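Local structure of Acarbose/maltose binding protein GacH (Streptomyces glaucescens, 3K01) at residues A171-T174 against E175-A179; I225-L228 against V229-A233; A238-G241 against W242-M245. The protein binds acarbose and an acarbose homolog, and probably maltose, as the extracellular solute receptor of an ABC transporter. One frame throughout, in Å; residues are numbered along the deposited sequence. Where two conformers were deposited one is given.

All three contacts are local, each within one short continuous run of chain, and they follow one another in sequence. Interactions 1 and 2 are both helix C-termini: the ends of helices 163-177 and 216-230, each with a residue of positive phi shortly after (G178, K232). Their centres lie about 15 Å apart and their nearest atoms about 5 Å, so they do not touch, although helix 163-177 itself packs against L228 and A233 of interaction 2. Interaction 3 is the reverse case, the start of helix 241-251; its centre is about 17 Å from that of interaction 2 and 22 Å from that of interaction 1. Strand 254-259 borders interactions 1 and 3, strand 180-183 interactions 2 and 3.

Interaction 1 (A171-T174 against E175-A179); sequences AEIT and EKTGA
T174 and A179 meet where the chain turns back at the end of helix 163-177: the hydroxyl OG1 of T174 donates to the carbonyl O of A179 at 2.7 Å, tilted 22° from the carbonyl plane. The same OG1 is also hydrogen-bonded to the carbonyl O of A170, one turn back, and therefore lies between two carbonyl oxygens that must share its one proton; a single hydroxyl thus ties the helix to a residue just beyond its end.

T177 makes the second set of side-chain bonds. Its OG1 donates to I173 O at 2.8 Å from above the carbonyl plane, while T177 N reaches the same oxygen at 2.9 Å; two donors from one residue therefore grip one acceptor. A chi1 of 76° places OG1 between the backbone N and the carbonyl carbon. From there it also accepts from A179 N at 3.0 Å, forming an ST turn that carries the chain out of the helix.

Backbone bonds continue the i+4 pattern to the last turn, where G178 N donates to T174 O at 2.9 Å. G178 is the first residue to leave helical angles. At its phi of 83° the backbone suits a glycine, which has no CB to meet the preceding carbonyl oxygen.

Among apolar contacts, I173 CG2 lies 4.0 Å from A179 CB. The I173 side chain also packs on L152 and A155 of helix 149-155 and on A255 and M256 of strand 254-259.

A water donates both to E172 O and to E175 OE1, the latter at 2.7 Å, joining the helix backbone to the carboxylate three residues on.

Interaction 2 (I225-L228 against V229-A233); sequences IKDL and VDSKA
The side chains of K226 and D230 cross obliquely, one turn apart on helix 216-230, and the lysine chain can be followed outward across the aspartate. From CB, a chi1 of -171° sends CG anti to the backbone N, and CG approaches D230 OD2 at 3.7 Å. After a bend at chi2 of 52°, CD passes 3.9 Å from D230 OD1, and CE comes to 3.6 Å from the same oxygen. NZ ends 3.8 Å from OD1, a long salt bridge. A water closes the gap, accepting from NZ and donating to D230 OD1, and NZ is also hydrogen-bonded to L387 O of helix 376-387.

One residue further along, S231 grips D227 O twice: OG at 2.8 Å and N at 2.9 Å come from opposite faces of the carbonyl plane. The carboxylate of D227 turns instead to K167, with which it forms a salt bridge. L228 CD2 rests 4.0 Å from A233 CB, against helix 163-177.

K232, at phi 77°, is the first residue to leave helical angles, and its N is bonded to V229 O. The arrangement is that of a helix C-terminus passing into strand 234-235, as in an alpha/beta lobe of a solute-binding protein.

Interaction 3 (A238-G241 against W242-M245); sequences ASDG and WNNM
G241 O accepts from M245 N at 2.9 Å in the first turn of helix 241-251, and M245 CB lies 3.1 Å from the same oxygen. G241 and D240 bury the most surface in this contact, with N244 next. The amide N of G241 is bonded in turn to D187 OD2, so this glycine is held at both its backbone N and its carbonyl.

D240 stands at the N-cap position, yet its carboxylate makes no direct capping bond. Its carbonyl O accepts instead from N244 N at 2.9 Å, the N-H...O angle being 164°, which is nearly straight and starts the i+4 pattern of the helix. The CG of D240 is anti to the backbone N, which brings the carboxylate near N243, where OD1 comes to 3.4 Å from N243 CB. The carboxylate and amide planes stand 72° apart, so the two flat groups meet steeply turned to each other. A water bridges the same two residues: it donates to D240 OD1 at 2.6 Å and accepts from N243 N at 3.2 Å, so a water also links the carboxylate to the first turn.

N244 directs its CB toward the loop, and CB is 3.4 Å from D240 O. Its CG lies beside the backbone N, which brings the amide against the carbonyls of S239 and D240.

Around this turn, W242 carries its indole away from the loop to meet W262, their ring planes at about 40°, and also touches R185 and A263. M245 packs on M257 and N259 of strand 254-259, and both N244 and M245 touch Y183 of strand 180-183, so helix 241-251 begins against this pair of parallel strands.

Interaction 1 (A171-T174 against E175-A179)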
ATOM      1  N   ALA A 171     -21.722 -15.165 -11.696  1.00  7.70           N
ATOM      2  CA  ALA A 171     -22.891 -15.998 -11.938  1.00  7.68           C
ATOM      3  C   ALA A 171     -22.526 -17.257 -12.709  1.00  7.43           C
ATOM      4  O   ALA A 171     -23.079 -18.334 -12.432  1.00  7.99           O
ATOM      5  CB  ALA A 171     -23.974 -15.204 -12.646  1.00  9.07           C
ATOM      6  N   GLU A 172     -21.606 -17.160 -13.667  1.00  7.63           N
ATOM      7  CA  GLU A 172     -21.159 -18.341 -14.415  1.00  8.22           C
ATOM      8  C   GLU A 172     -20.398 -19.299 -13.500  1.00  8.04           C
ATOM      9  O   GLU A 172     -20.562 -20.519 -13.598  1.00  8.14           O
ATOM     10  CB  GLU A 172     -20.259 -17.919 -15.583  1.00  9.52           C
ATOM     11  CG  GLU A 172     -20.920 -16.971 -16.602  1.00 12.28           C
ATOM     12  CD  GLU A 172     -20.282 -17.068 -17.977  1.00 15.74           C
ATOM     13  OE1 GLU A 172     -20.248 -18.181 -18.547  1.00 16.61           O
ATOM     14  OE2 GLU A 172     -19.821 -16.029 -18.489  1.00 20.73           O
ATOM     15  N   ILE A 173     -19.530 -18.757 -12.650  1.00  7.01           N
ATOM     16  CA  ILE A 173     -18.772 -19.565 -11.717  1.00  7.20           C
ATOM     17  C   ILE A 173     -19.727 -20.304 -10.780  1.00  6.80           C
ATOM     18  O   ILE A 173     -19.589 -21.522 -10.553  1.00  7.13           O
ATOM     19  CB  ILE A 173     -17.766 -18.675 -10.964  1.00  7.01           C
ATOM     20  CG1 ILE A 173     -16.632 -18.270 -11.911  1.00  7.50           C
ATOM     21  CG2 ILE A 173     -17.213 -19.430  -9.756  1.00  8.43           C
ATOM     22  CD1 ILE A 173     -15.878 -17.023 -11.423  1.00  7.69           C
ATOM     23  N   THR A 174     -20.707 -19.617 -10.223  1.00  7.31           N
ATOM     24  CA  THR A 174     -21.651 -20.280  -9.332  1.00  7.57           C
ATOM     25  C   THR A 174     -22.428 -21.385 -10.069  1.00  8.01           C
ATOM     26  O   THR A 174     -22.594 -22.493  -9.552  1.00  8.04           O
ATOM     27  CB  THR A 174     -22.569 -19.277  -8.641  1.00  7.90           C
ATOM     28  OG1 THR A 174     -21.747 -18.350  -7.924  1.00  8.34           O
ATOM     29  CG2 THR A 174     -23.492 -19.988  -7.651  1.00  9.91           C
ATOM     30  N   GLU A 175     -22.905 -21.104 -11.278  1.00  7.41           N
ATOM     31  CA  GLU A 175     -23.696 -22.105 -11.995  1.00  7.98           C
ATOM     32  C   GLU A 175     -22.869 -23.356 -12.244  1.00  7.95           C
ATOM     33  O   GLU A 175     -23.385 -24.485 -12.155  1.00  7.89           O
ATOM     34  CB  GLU A 175     -24.222 -21.521 -13.303  1.00  7.70           C
ATOM     35  CG  GLU A 175     -25.175 -22.437 -14.068  1.00  9.68           C
ATOM     36  CD  GLU A 175     -24.508 -23.243 -15.156  1.00 11.00           C
ATOM     37  OE1 GLU A 175     -23.279 -23.238 -15.289  1.00 12.05           O
ATOM     38  OE2 GLU A 175     -25.248 -23.919 -15.923  1.00 10.16           O
ATOM     39  N   LYS A 176     -21.630 -23.178 -12.650  1.00  7.78           N
ATOM     40  CA  LYS A 176     -20.797 -24.303 -13.091  1.00  8.83           C
ATOM     41  C   LYS A 176     -20.149 -25.081 -11.967  1.00  9.45           C
ATOM     42  O   LYS A 176     -19.916 -26.290 -12.098  1.00  9.32           O
ATOM     43  CB  LYS A 176     -19.686 -23.787 -14.020  1.00  9.04           C
ATOM     44  CG  LYS A 176     -18.890 -24.861 -14.765  1.00 13.98           C
ATOM     45  CD  LYS A 176     -19.557 -25.210 -16.094  1.00 17.54           C
ATOM     46  CE  LYS A 176     -18.834 -26.346 -16.765  1.00 18.75           C
ATOM     47  NZ  LYS A 176     -19.603 -26.620 -17.998  1.00 19.60           N
ATOM     48  N   THR A 177     -19.801 -24.391 -10.883  1.00  8.13           N
ATOM     49  CA  THR A 177     -18.944 -24.959  -9.839  1.00  8.34           C
ATOM     50  C   THR A 177     -19.553 -24.890  -8.442  1.00  8.02           C
ATOM     51  O   THR A 177     -19.038 -25.542  -7.540  1.00  9.25           O
ATOM     52  CB  THR A 177     -17.566 -24.249  -9.775  1.00  8.29           C
ATOM     53  OG1 THR A 177     -17.710 -22.965  -9.140  1.00  8.02           O
ATOM     54  CG2 THR A 177     -16.910 -24.091 -11.148  1.00  9.37           C
ATOM     55  N   GLY A 178     -20.584 -24.084  -8.249  1.00  7.76           N
ATOM     56  CA  GLY A 178     -21.130 -23.844  -6.925  1.00  8.34           C
ATOM     57  C   GLY A 178     -20.377 -22.771  -6.127  1.00  8.46           C
ATOM     58  O   GLY A 178     -20.892 -22.313  -5.110  1.00  9.56           O
ATOM     59  N   ALA A 179     -19.158 -22.405  -6.521  1.00  6.79           N
ATOM     60  CA  ALA A 179     -18.418 -21.368  -5.790  1.00  6.65           C
ATOM     61  C   ALA A 179     -19.060 -20.015  -5.995  1.00  6.94           C
ATOM     62  O   ALA A 179     -19.611 -19.747  -7.048  1.00  7.94           O
ATOM     63  CB  ALA A 179     -16.989 -21.334  -6.263  1.00  7.33           C
TER
HETATM   64  O   HOH W   1     -21.402 -21.486 -16.010  1.00 16.29           O

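Interaction 2 (I225-L228 against V229-A233)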
ATOM      1  N   ILE A 225     -20.723  -1.967  -3.486  1.00  7.47           N
ATOM      2  CA  ILE A 225     -20.370  -3.059  -2.591  1.00  7.94           C
ATOM      3  C   ILE A 225     -21.622  -3.783  -2.101  1.00  7.56           C
ATOM      4  O   ILE A 225     -21.640  -5.011  -1.996  1.00  8.24           O
ATOM      5  CB  ILE A 225     -19.446  -2.619  -1.414  1.00  7.61           C
ATOM      6  CG1 ILE A 225     -20.153  -1.671  -0.414  1.00  7.91           C
ATOM      7  CG2 ILE A 225     -18.134  -2.041  -1.951  1.00  8.49           C
ATOM      8  CD1 ILE A 225     -19.301  -1.372   0.812  1.00  8.30           C
ATOM      9  N   LYS A 226     -22.680  -3.026  -1.817  1.00  7.59           N
ATOM     10  CA  LYS A 226     -23.919  -3.677  -1.380  1.00  7.61           C
ATOM     11  C   LYS A 226     -24.563  -4.484  -2.507  1.00  7.28           C
ATOM     12  O   LYS A 226     -25.086  -5.576  -2.263  1.00  7.36           O
ATOM     13  CB  LYS A 226     -24.888  -2.609  -0.872  1.00  8.10           C
ATOM     14  CG  LYS A 226     -26.166  -3.160  -0.182  1.00  8.58           C
ATOM     15  CD  LYS A 226     -25.856  -4.158   0.907  1.00 10.53           C
ATOM     16  CE  LYS A 226     -27.069  -4.420   1.795  1.00 11.26           C
ATOM     17  NZ  LYS A 226     -26.873  -5.606   2.700  1.00 16.27           N
ATOM     18  N   ASP A 227     -24.505  -3.974  -3.721  1.00  6.66           N
ATOM     19  CA  ASP A 227     -25.033  -4.699  -4.864  1.00  8.42           C
ATOM     20  C   ASP A 227     -24.258  -5.999  -5.089  1.00  7.55           C
ATOM     21  O   ASP A 227     -24.863  -7.022  -5.445  1.00  7.65           O
ATOM     22  CB  ASP A 227     -25.004  -3.853  -6.151  1.00  9.16           C
ATOM     23  CG  ASP A 227     -25.387  -4.659  -7.390  1.00 13.04           C
ATOM     24  OD1 ASP A 227     -26.570  -5.002  -7.528  1.00 20.04           O
ATOM     25  OD2 ASP A 227     -24.498  -4.922  -8.191  1.00 17.43           O
ATOM     26  N   LEU A 228     -22.945  -5.982  -4.915  1.00  7.31           N
ATOM     27  CA  LEU A 228     -22.185  -7.210  -5.128  1.00  7.13           C
ATOM     28  C   LEU A 228     -22.635  -8.315  -4.186  1.00  7.12           C
ATOM     29  O   LEU A 228     -22.771  -9.485  -4.571  1.00  8.05           O
ATOM     30  CB  LEU A 228     -20.701  -6.917  -4.971  1.00  7.02           C
ATOM     31  CG  LEU A 228     -20.079  -6.266  -6.212  1.00  7.88           C
ATOM     32  CD1 LEU A 228     -18.677  -5.785  -5.926  1.00 11.25           C
ATOM     33  CD2 LEU A 228     -20.011  -7.243  -7.390  1.00 10.20           C
ATOM     34  N   VAL A 229     -22.943  -7.954  -2.965  1.00  6.95           N
ATOM     35  CA  VAL A 229     -23.409  -8.946  -1.994  1.00  7.75           C
ATOM     36  C   VAL A 229     -24.885  -9.294  -2.225  1.00  8.34           C
ATOM     37  O   VAL A 229     -25.249 -10.483  -2.267  1.00  8.85           O
ATOM     38  CB  VAL A 229     -23.125  -8.480  -0.537  1.00  7.62           C
ATOM     39  CG1 VAL A 229     -23.619  -9.494   0.439  1.00 10.21           C
ATOM     40  CG2 VAL A 229     -21.610  -8.236  -0.317  1.00  9.63           C
ATOM     41  N   ASP A 230     -25.731  -8.295  -2.450  1.00  8.25           N
ATOM     42  CA  ASP A 230     -27.165  -8.559  -2.648  1.00  9.08           C
ATOM     43  C   ASP A 230     -27.384  -9.470  -3.842  1.00  9.23           C
ATOM     44  O   ASP A 230     -28.263 -10.337  -3.810  1.00  9.55           O
ATOM     45  CB  ASP A 230     -27.917  -7.276  -2.963  1.00  9.25           C
ATOM     46  CG  ASP A 230     -28.205  -6.447  -1.765  1.00 10.69           C
ATOM     47  OD1 ASP A 230     -28.070  -6.919  -0.619  1.00 11.81           O
ATOM     48  OD2 ASP A 230     -28.623  -5.281  -2.014  1.00 10.51           O
ATOM     49  N   SER A 231     -26.619  -9.258  -4.907  1.00  8.48           N
ATOM     50  CA  SER A 231     -26.787 -10.024  -6.152  1.00  9.35           C
ATOM     51  C   SER A 231     -26.184 -11.406  -6.059  1.00  8.99           C
ATOM     52  O   SER A 231     -26.335 -12.187  -7.010  1.00 10.01           O
ATOM     53  CB  SER A 231     -26.130  -9.286  -7.322  1.00 10.22           C
ATOM     54  OG  SER A 231     -24.719  -9.284  -7.138  1.00 10.52           O
ATOM     55  N   LYS A 232     -25.497 -11.710  -4.963  1.00  8.38           N
ATOM     56  CA  LYS A 232     -24.852 -13.008  -4.747  1.00  9.52           C
ATOM     57  C   LYS A 232     -23.553 -13.196  -5.511  1.00  8.33           C
ATOM     58  O   LYS A 232     -22.989 -14.301  -5.476  1.00  7.98           O
ATOM     59  CB  LYS A 232     -25.808 -14.191  -4.992  1.00 10.34           C
ATOM     60  CG  LYS A 232     -27.077 -14.102  -4.127  1.00 13.24           C
ATOM     61  CD  LYS A 232     -27.991 -15.297  -4.356  1.00 14.83           C
ATOM     62  CE  LYS A 232     -28.545 -15.277  -5.752  1.00 20.22           C
ATOM     63  NZ  LYS A 232     -29.108 -16.615  -6.109  1.00 25.03           N
ATOM     64  N   ALA A 233     -23.076 -12.151  -6.173  1.00  6.71           N
ATOM     65  CA  ALA A 233     -21.752 -12.210  -6.791  1.00  6.22           C
ATOM     66  C   ALA A 233     -20.659 -12.360  -5.744  1.00  6.44           C
ATOM     67  O   ALA A 233     -19.597 -12.909  -6.036  1.00  6.47           O
ATOM     68  CB  ALA A 233     -21.497 -10.986  -7.619  1.00  7.33           C
TER
HETATM   69  O   HOH W   2     -26.552  -8.087   1.269  1.00 22.51           O

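Interaction 3 (A238-G241 against W242-M245)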
ATOM      1  N   ALA A 238     -18.846  -9.405   8.753  1.00  8.02           N
ATOM      2  CA  ALA A 238     -18.646  -8.203   9.559  1.00  8.33           C
ATOM      3  C   ALA A 238     -17.488  -8.307  10.521  1.00  8.91           C
ATOM      4  O   ALA A 238     -17.006  -7.313  11.054  1.00  9.10           O
ATOM      5  CB  ALA A 238     -19.919  -7.890  10.328  1.00  9.25           C
ATOM      6  N   SER A 239     -17.021  -9.525  10.766  1.00  8.66           N
ATOM      7  CA  SER A 239     -15.936  -9.764  11.715  0.50  9.64           C
ATOM      8  C   SER A 239     -14.950 -10.755  11.123  1.00  9.42           C
ATOM      9  O   SER A 239     -15.316 -11.528  10.228  1.00 10.07           O
ATOM     10  CB  SER A 239     -16.494 -10.304  13.038  0.50 10.38           C
ATOM     11  OG  SER A 239     -17.343  -9.335  13.649  0.50 12.17           O
ATOM     12  N   ASP A 240     -13.728 -10.749  11.643  1.00  9.50           N
ATOM     13  CA  ASP A 240     -12.707 -11.738  11.278  1.00  9.39           C
ATOM     14  C   ASP A 240     -12.520 -11.787   9.754  1.00  8.96           C
ATOM     15  O   ASP A 240     -12.336 -12.864   9.188  1.00  9.31           O
ATOM     16  CB  ASP A 240     -13.105 -13.115  11.859  1.00  9.22           C
ATOM     17  CG  ASP A 240     -11.928 -14.093  11.987  1.00 10.66           C
ATOM     18  OD1 ASP A 240     -10.776 -13.677  12.049  1.00 12.03           O
ATOM     19  OD2 ASP A 240     -12.225 -15.306  12.042  1.00 13.65           O
ATOM     20  N   GLY A 241     -12.578 -10.632   9.102  1.00  9.07           N
ATOM     21  CA  GLY A 241     -12.568 -10.615   7.633  1.00  9.01           C
ATOM     22  C   GLY A 241     -11.320 -11.156   7.012  1.00  8.89           C
ATOM     23  O   GLY A 241     -11.405 -11.760   5.930  1.00  8.67           O
ATOM     24  N   TRP A 242     -10.159 -10.941   7.625  1.00  8.16           N
ATOM     25  CA  TRP A 242      -8.928 -11.492   7.060  1.00  8.50           C
ATOM     26  C   TRP A 242      -9.004 -13.031   6.994  1.00  8.49           C
ATOM     27  O   TRP A 242      -8.800 -13.660   5.935  1.00  8.74           O
ATOM     28  CB  TRP A 242      -7.701 -11.043   7.872  1.00  9.56           C
ATOM     29  CG  TRP A 242      -6.485 -11.710   7.364  1.00  9.03           C
ATOM     30  CD1 TRP A 242      -5.842 -12.788   7.906  1.00 10.66           C
ATOM     31  CD2 TRP A 242      -5.833 -11.406   6.150  1.00  9.71           C
ATOM     32  NE1 TRP A 242      -4.800 -13.165   7.087  1.00 11.84           N
ATOM     33  CE2 TRP A 242      -4.778 -12.323   6.008  1.00 10.25           C
ATOM     34  CE3 TRP A 242      -6.042 -10.425   5.159  1.00 10.27           C
ATOM     35  CZ2 TRP A 242      -3.896 -12.280   4.899  1.00 11.71           C
ATOM     36  CZ3 TRP A 242      -5.179 -10.393   4.080  1.00 11.60           C
ATOM     37  CH2 TRP A 242      -4.121 -11.312   3.971  1.00 11.49           C
ATOM     38  N   ASN A 243      -9.282 -13.668   8.121  1.00  7.65           N
ATOM     39  CA  ASN A 243      -9.351 -15.123   8.130  1.00  8.16           C
ATOM     40  C   ASN A 243     -10.477 -15.623   7.285  1.00  7.99           C
ATOM     41  O   ASN A 243     -10.337 -16.620   6.570  1.00  8.72           O
ATOM     42  CB  ASN A 243      -9.478 -15.669   9.550  1.00  8.81           C
ATOM     43  CG  ASN A 243      -8.212 -15.541  10.349  1.00 11.34           C
ATOM     44  OD1 ASN A 243      -8.242 -15.101  11.506  1.00 15.93           O
ATOM     45  ND2 ASN A 243      -7.107 -15.942   9.775  1.00 13.42           N
ATOM     46  N   ASN A 244     -11.620 -14.961   7.334  1.00  7.91           N
ATOM     47  CA  ASN A 244     -12.740 -15.423   6.537  1.00  7.83           C
ATOM     48  C   ASN A 244     -12.411 -15.350   5.035  1.00  7.06           C
ATOM     49  O   ASN A 244     -12.734 -16.262   4.263  1.00  7.37           O
ATOM     50  CB  ASN A 244     -14.018 -14.615   6.850  1.00  8.89           C
ATOM     51  CG  ASN A 244     -14.712 -15.057   8.130  1.00 11.39           C
ATOM     52  OD1 ASN A 244     -15.167 -14.222   8.938  1.00 12.71           O
ATOM     53  ND2 ASN A 244     -14.806 -16.337   8.329  1.00 10.78           N
ATOM     54  N   MET A 245     -11.778 -14.267   4.621  1.00  6.86           N
ATOM     55  CA  MET A 245     -11.421 -14.107   3.224  1.00  6.69           C
ATOM     56  C   MET A 245     -10.388 -15.150   2.795  1.00  5.89           C
ATOM     57  O   MET A 245     -10.590 -15.828   1.788  1.00  6.82           O
ATOM     58  CB  MET A 245     -10.843 -12.719   3.021  1.00  7.04           C
ATOM     59  CG  MET A 245     -10.407 -12.474   1.603  1.00  6.85           C
ATOM     60  SD  MET A 245     -10.112 -10.755   1.214  1.00 10.38           S
ATOM     61  CE  MET A 245      -8.836 -10.399   2.417  1.00 13.18           C
TER
HETATM   62  O   HOH W   3      -9.223 -11.947  10.799  1.00 14.24           O